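Aminoglycoside N(6')acetyltransferase (Legionella pneumophila subsp. pneumophila, PDB 3F5B) probably transfers an acetyl group from acetyl-CoA to an amino group of aminoglycoside antibiotics. Local coordinates at residues A[134-139]-A[164-169]; A[93-98]-A[128-133]. All blocks are in the same frame, centred on the assembly; numbering follows the deposited sequence.

How the interactions relate
Along the chain, interaction 2 closes before interaction 1 opens, and their centres lie about 14 Å apart. Both belong to one mixed sheet. Interaction 2 pairs strand 94-101 with strand 129-132. The chain then leaves that strand and, in interaction 1, its loop bridges to strand 164-171, the next strand of the same sheet. The two contacts meet directly where Met168 N probably donates a hydrogen bond to Ile132 O, at 2.9 Å, and Lys167 CG packs on Asn133 OD1. Both also touch the bound cyclohexane, through Pro134 in interaction 1 and through Asp98 and Ile132 in interaction 2. Together they shape part of one pocket.

Interaction 1 of 2, residues A[134-139]-A[164-169]; sequences PEISNE and PHYKMK. With CHX (cyclohexane), chain D.
Glu135 and His165 face each other across a single beta bridge, with their CA atoms 4.1 Å apart. Two backbone bonds flank the bridge. Tyr166 N donates to Pro134 O at 2.9 Å. Ile136 N donates to Pro164 O at 3.0 Å. Pro164 O also accepts a hydrogen bond from a water, and that water accepts one from Ser137 N. This oxygen thus ties strand 164-171 to the two central residues of the type I turn from Glu135 to Asn138.

Ile136 has the largest share of the contact. Its CG1 sits over the centre of the Tyr166 ring, 3.6 Å from the centroid and 3° off the normal, a CH-pi contact. With chi1 -64°, CG1 lies beside the backbone N and CG2 anti to it, and both branches reach this one face. CD1 continues to Tyr166 CE1 at 3.5 Å and also meets Pro164 CB. Glu135 CA lies over one face of the His165 ring, offset toward the rim, and Glu135 CB comes near His165 CE1. His165 NE2 is bonded to His161 O, which would limit rotation of the ring. Farther along, Pro134 CG touches the selenium of Met168 at 3.7 Å, the two side chains crossing at about a right angle.

Asn138 then caps helix 139-148, its OD1 accepting a weak bond from Ala141 N. Pro134 borders the cyclohexane pocket. The segment 134-139 is thus a strand-to-helix connection of the GNAT fold, pinned at its start to the neighbouring antiparallel strand.

Interaction 2 of 2, residues A[93-98]-A[128-133]; sequences GAVTLD and KIVLIN. With CHX (cyclohexane), chain D.
Val95 and Val130 lie side by side and point the same way, with Val95 CG1 3.6 Å from Val130 CG2. At chi1 63°, Val95 CG1 is placed between its own backbone N and carbonyl carbon, and from there it also reaches Ile129 O. Val130 turns its other branch to the residue two on from Val95: CG1 packs against Leu97 CB at 3.9 Å. Leu97, Val95, Val130 and Ile132 share one face of the sheet. Helix 109-123 covers part of it, through Phe119 on Leu97 and Ile120 on Val130.

Thr96 and Leu131 are on the other face and meet at a slant, OG1 against Leu131 CD1. That methyl also touches Ala94 CB. The Thr96 methyl CG2 meets Asn133 ND2 at 3.5 Å, the two side chains running nearly perpendicular. Thr96 OG1 and Asn133 ND2 share a water, each 3.0 Å from its oxygen, so the polar ends are joined through solvent. A second water donates to Leu97 O at 2.7 Å and is held weakly by Asp98 OD2 and Asn133 ND2.

Between the two faces, three backbone bonds join the strands: Val95 N to Ile129 O, Leu131 N to Val95 O and Leu97 N to Leu131 O. The last is 2.8 Å long. The strands run parallel, their short axes 35° apart.

At the C-terminal ends of the two segments Asp98 OD1 and Ile132 CG1 border the cyclohexane. Strand 94-101, helix 109-123 and strand 129-132 form a beta-alpha-beta unit, and these two adjacent parallel strands are part of the central sheet of the GNAT fold.

Interaction 1 of 2, residues A[134-139]-A[164-169]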
loop_
_atom_site.group_PDB
_atom_site.type_symbol
_atom_site.label_atom_id
_atom_site.label_comp_id
_atom_site.label_asym_id
_atom_site.label_seq_id
_atom_site.Cartn_x
_atom_site.Cartn_y
_atom_site.Cartn_z
ATOM N N PRO A 134 -6.036 1.460 7.612
ATOM C CA PRO A 134 -5.547 2.690 8.248
ATOM C C PRO A 134 -6.081 2.903 9.652
ATOM O O PRO A 134 -7.136 2.357 10.015
ATOM C CB PRO A 134 -6.080 3.786 7.323
ATOM C CG PRO A 134 -7.408 3.210 6.870
ATOM C CD PRO A 134 -7.051 1.762 6.581
ATOM N N GLU A 135 -5.318 3.658 10.446
ATOM C CA GLU A 135 -5.765 4.168 11.746
ATOM C C GLU A 135 -6.983 5.072 11.518
ATOM O O GLU A 135 -6.969 5.909 10.615
ATOM C CB GLU A 135 -4.619 4.980 12.352
ATOM C CG GLU A 135 -4.878 5.478 13.746
ATOM C CD GLU A 135 -3.679 6.189 14.336
ATOM O OE1 GLU A 135 -2.583 6.157 13.754
ATOM O OE2 GLU A 135 -3.837 6.761 15.426
ATOM N N ILE A 136 -8.028 4.909 12.314
ATOM C CA ILE A 136 -9.269 5.632 12.066
ATOM C C ILE A 136 -9.011 7.156 12.116
ATOM O O ILE A 136 -9.563 7.919 11.298
ATOM C CB ILE A 136 -10.445 5.167 13.009
ATOM C CG1 ILE A 136 -10.821 3.701 12.743
ATOM C CG2 ILE A 136 -11.672 6.075 12.857
ATOM C CD1 ILE A 136 -12.031 3.212 13.528
ATOM N N SER A 137 -8.130 7.567 13.032
ATOM C CA SER A 137 -7.716 8.967 13.201
ATOM C C SER A 137 -7.014 9.570 11.990
ATOM O O SER A 137 -6.925 10.791 11.873
ATOM C CB SER A 137 -6.788 9.111 14.412
ATOM O OG SER A 137 -7.510 9.155 15.629
ATOM N N ASN A 138 -6.471 8.711 11.114
ATOM C CA ASN A 138 -5.807 9.137 9.888
ATOM C C ASN A 138 -6.900 9.443 8.860
ATOM O O ASN A 138 -7.127 8.675 7.931
ATOM C CB ASN A 138 -4.827 8.035 9.401
ATOM C CG ASN A 138 -3.942 8.473 8.244
ATOM O OD1 ASN A 138 -4.119 9.544 7.662
ATOM N ND2 ASN A 138 -2.982 7.628 7.904
ATOM N N GLU A 139 -7.617 10.551 9.078
ATOM C CA GLU A 139 -8.790 10.897 8.284
ATOM C C GLU A 139 -8.522 11.073 6.786
ATOM O O GLU A 139 -9.349 10.691 5.950
ATOM C CB GLU A 139 -9.489 12.137 8.890
ATOM C CG GLU A 139 -9.807 11.952 10.393
ATOM C CD GLU A 139 -10.602 13.093 11.029
ATOM O OE1 GLU A 139 -11.069 14.018 10.328
ATOM O OE2 GLU A 139 -10.763 13.055 12.267
ATOM N N PRO A 164 -7.911 2.463 17.576
ATOM C CA PRO A 164 -8.809 1.959 16.534
ATOM C C PRO A 164 -8.307 2.145 15.102
ATOM O O PRO A 164 -7.724 3.195 14.762
ATOM C CB PRO A 164 -10.121 2.725 16.800
ATOM C CG PRO A 164 -10.045 3.063 18.282
ATOM C CD PRO A 164 -8.584 3.449 18.437
ATOM N N HIS A 165 -8.533 1.113 14.281
ATOM C CA HIS A 165 -8.192 1.091 12.861
ATOM C C HIS A 165 -9.397 0.526 12.101
ATOM O O HIS A 165 -10.217 -0.196 12.674
ATOM C CB HIS A 165 -6.981 0.174 12.570
ATOM C CG HIS A 165 -5.691 0.648 13.148
ATOM N ND1 HIS A 165 -4.591 0.967 12.370
ATOM C CD2 HIS A 165 -5.310 0.834 14.431
ATOM C CE1 HIS A 165 -3.593 1.337 13.155
ATOM N NE2 HIS A 165 -4.004 1.254 14.408
ATOM N N TYR A 166 -9.504 0.846 10.821
ATOM C CA TYR A 166 -10.513 0.244 9.963
ATOM C C TYR A 166 -9.875 -0.913 9.197
ATOM O O TYR A 166 -8.714 -0.849 8.858
ATOM C CB TYR A 166 -10.992 1.248 8.915
ATOM C CG TYR A 166 -11.960 2.311 9.419
ATOM C CD1 TYR A 166 -13.083 1.958 10.165
ATOM C CD2 TYR A 166 -11.765 3.661 9.103
ATOM C CE1 TYR A 166 -14.004 2.933 10.613
ATOM C CE2 TYR A 166 -12.678 4.671 9.538
ATOM C CZ TYR A 166 -13.784 4.284 10.285
ATOM O OH TYR A 166 -14.659 5.222 10.716
ATOM N N LYS A 167 -10.658 -1.943 8.911
ATOM C CA LYS A 167 -10.297 -2.913 7.909
ATOM C C LYS A 167 -11.089 -2.493 6.674
ATOM O O LYS A 167 -12.312 -2.311 6.760
ATOM C CB LYS A 167 -10.711 -4.302 8.376
ATOM C CG LYS A 167 -9.693 -5.375 8.050
ATOM C CD LYS A 167 -10.221 -6.788 8.298
ATOM C CE LYS A 167 -9.332 -7.803 7.601
ATOM N NZ LYS A 167 -10.180 -8.879 6.965
HETATM N N MSE A 168 -10.403 -2.297 5.543
HETATM C CA MSE A 168 -11.061 -1.814 4.319
HETATM C C MSE A 168 -10.746 -2.767 3.187
HETATM O O MSE A 168 -9.666 -3.345 3.161
HETATM C CB MSE A 168 -10.592 -0.398 3.971
HETATM C CG MSE A 168 -10.816 0.596 5.114
HETATM SE SE MSE A 168 -10.327 2.423 4.755
HETATM C CE MSE A 168 -11.702 2.828 3.495
ATOM N N LYS A 169 -11.680 -2.922 2.256
ATOM C CA LYS A 169 -11.573 -3.953 1.239
ATOM C C LYS A 169 -11.934 -3.374 -0.129
ATOM O O LYS A 169 -12.871 -2.544 -0.243
ATOM C CB LYS A 169 -12.494 -5.133 1.611
ATOM C CG LYS A 169 -12.638 -6.225 0.553
ATOM C CD LYS A 169 -13.762 -7.233 0.889
ATOM C CE LYS A 169 -15.119 -6.744 0.410
ATOM N NZ LYS A 169 -16.328 -7.588 0.831
HETATM C C1 CHX D . -0.473 3.948 7.103
HETATM C C2 CHX D . 0.178 3.792 5.725
HETATM C C3 CHX D . -0.214 2.465 5.064
HETATM C C4 CHX D . -1.714 2.419 4.748
HETATM C C5 CHX D . -2.564 3.204 5.766
HETATM C C6 CHX D . -1.902 3.371 7.147
HETATM O O HOH W 1 -7.852 5.769 15.462
#

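Interaction 2 of 2, residues A[93-98]-A[128-133]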
loop_
_atom_site.group_PDB
_atom_site.type_symbol
_atom_site.label_atom_id
_atom_site.label_comp_id
_atom_site.label_asym_id
_atom_site.label_seq_id
_atom_site.Cartn_x
_atom_site.Cartn_y
_atom_site.Cartn_z
ATOM N N GLY A 93 -8.328 -15.913 -1.447
ATOM C CA GLY A 93 -7.227 -15.233 -0.781
ATOM C C GLY A 93 -7.384 -13.717 -0.811
ATOM O O GLY A 93 -8.482 -13.182 -1.050
ATOM N N ALA A 94 -6.284 -13.018 -0.568
ATOM C CA ALA A 94 -6.301 -11.559 -0.544
ATOM C C ALA A 94 -4.883 -11.004 -0.414
ATOM O O ALA A 94 -3.988 -11.675 0.115
ATOM C CB ALA A 94 -7.172 -11.066 0.599
ATOM N N VAL A 95 -4.676 -9.784 -0.901
ATOM C CA VAL A 95 -3.405 -9.078 -0.686
ATOM C C VAL A 95 -3.638 -7.907 0.267
ATOM O O VAL A 95 -4.614 -7.169 0.129
ATOM C CB VAL A 95 -2.742 -8.601 -2.020
ATOM C CG1 VAL A 95 -3.610 -7.602 -2.752
ATOM C CG2 VAL A 95 -1.372 -7.992 -1.767
ATOM N N THR A 96 -2.752 -7.751 1.238
ATOM C CA THR A 96 -2.832 -6.625 2.166
ATOM C C THR A 96 -1.790 -5.608 1.709
ATOM O O THR A 96 -0.647 -5.983 1.435
ATOM C CB THR A 96 -2.553 -7.055 3.627
ATOM O OG1 THR A 96 -3.490 -8.076 4.003
ATOM C CG2 THR A 96 -2.675 -5.847 4.603
ATOM N N LEU A 97 -2.212 -4.343 1.625
ATOM C CA LEU A 97 -1.403 -3.242 1.131
ATOM C C LEU A 97 -1.117 -2.219 2.235
ATOM O O LEU A 97 -2.004 -1.844 3.016
ATOM C CB LEU A 97 -2.125 -2.546 -0.040
ATOM C CG LEU A 97 -1.473 -1.360 -0.736
ATOM C CD1 LEU A 97 -0.106 -1.783 -1.385
ATOM C CD2 LEU A 97 -2.477 -0.825 -1.776
ATOM N N ASP A 98 0.138 -1.785 2.296
ATOM C CA ASP A 98 0.518 -0.600 3.054
ATOM C C ASP A 98 1.183 0.333 2.087
ATOM O O ASP A 98 2.019 -0.111 1.282
ATOM C CB ASP A 98 1.579 -0.944 4.057
ATOM C CG ASP A 98 1.031 -1.221 5.400
ATOM O OD1 ASP A 98 1.072 -0.277 6.233
ATOM O OD2 ASP A 98 0.601 -2.378 5.630
ATOM N N LYS A 128 -8.017 -11.156 -6.344
ATOM C CA LYS A 128 -9.448 -10.851 -6.185
ATOM C C LYS A 128 -9.728 -9.652 -5.286
ATOM O O LYS A 128 -10.590 -8.841 -5.568
ATOM C CB LYS A 128 -10.204 -12.076 -5.653
ATOM C CG LYS A 128 -10.852 -12.930 -6.728
ATOM C CD LYS A 128 -9.835 -13.467 -7.737
ATOM C CE LYS A 128 -10.381 -13.373 -9.160
ATOM N NZ LYS A 128 -10.442 -11.939 -9.605
ATOM N N ILE A 129 -8.977 -9.546 -4.200
ATOM C CA ILE A 129 -9.324 -8.670 -3.076
ATOM C C ILE A 129 -8.057 -8.003 -2.581
ATOM O O ILE A 129 -7.039 -8.680 -2.436
ATOM C CB ILE A 129 -9.944 -9.531 -1.910
ATOM C CG1 ILE A 129 -11.175 -10.306 -2.401
ATOM C CG2 ILE A 129 -10.248 -8.679 -0.643
ATOM C CD1 ILE A 129 -12.340 -9.408 -2.786
ATOM N N VAL A 130 -8.112 -6.680 -2.379
ATOM C CA VAL A 130 -7.047 -5.934 -1.703
ATOM C C VAL A 130 -7.580 -5.432 -0.364
ATOM O O VAL A 130 -8.707 -4.948 -0.278
ATOM C CB VAL A 130 -6.513 -4.694 -2.526
ATOM C CG1 VAL A 130 -5.404 -3.949 -1.737
ATOM C CG2 VAL A 130 -5.997 -5.138 -3.889
ATOM N N LEU A 131 -6.758 -5.547 0.673
ATOM C CA LEU A 131 -7.109 -5.034 1.990
ATOM C C LEU A 131 -6.144 -3.938 2.371
ATOM O O LEU A 131 -4.941 -4.052 2.125
ATOM C CB LEU A 131 -7.060 -6.145 3.039
ATOM C CG LEU A 131 -7.950 -7.361 2.774
ATOM C CD1 LEU A 131 -7.574 -8.488 3.731
ATOM C CD2 LEU A 131 -9.431 -6.995 2.893
ATOM N N ILE A 132 -6.688 -2.881 2.977
ATOM C CA ILE A 132 -5.895 -1.802 3.571
ATOM C C ILE A 132 -6.422 -1.437 4.957
ATOM O O ILE A 132 -7.633 -1.528 5.213
ATOM C CB ILE A 132 -5.797 -0.577 2.618
ATOM C CG1 ILE A 132 -4.589 0.282 2.973
ATOM C CG2 ILE A 132 -7.105 0.208 2.549
ATOM C CD1 ILE A 132 -4.016 1.081 1.724
ATOM N N ASN A 133 -5.515 -1.033 5.849
ATOM C CA ASN A 133 -5.842 -0.996 7.285
ATOM C C ASN A 133 -5.448 0.305 8.001
ATOM O O ASN A 133 -4.608 0.268 8.890
ATOM C CB ASN A 133 -5.161 -2.183 7.974
ATOM C CG ASN A 133 -5.737 -3.519 7.523
ATOM O OD1 ASN A 133 -6.828 -3.892 7.930
ATOM N ND2 ASN A 133 -5.010 -4.228 6.657
HETATM C C1 CHX D . -0.473 3.948 7.103
HETATM C C2 CHX D . 0.178 3.792 5.725
HETATM C C3 CHX D . -0.214 2.465 5.064
HETATM C C4 CHX D . -1.714 2.419 4.748
HETATM C C5 CHX D . -2.564 3.204 5.766
HETATM C C6 CHX D . -1.902 3.371 7.147
HETATM O O HOH W 2 -5.267 -7.135 6.184
HETATM O O HOH W 3 -2.702 -2.072 5.575
#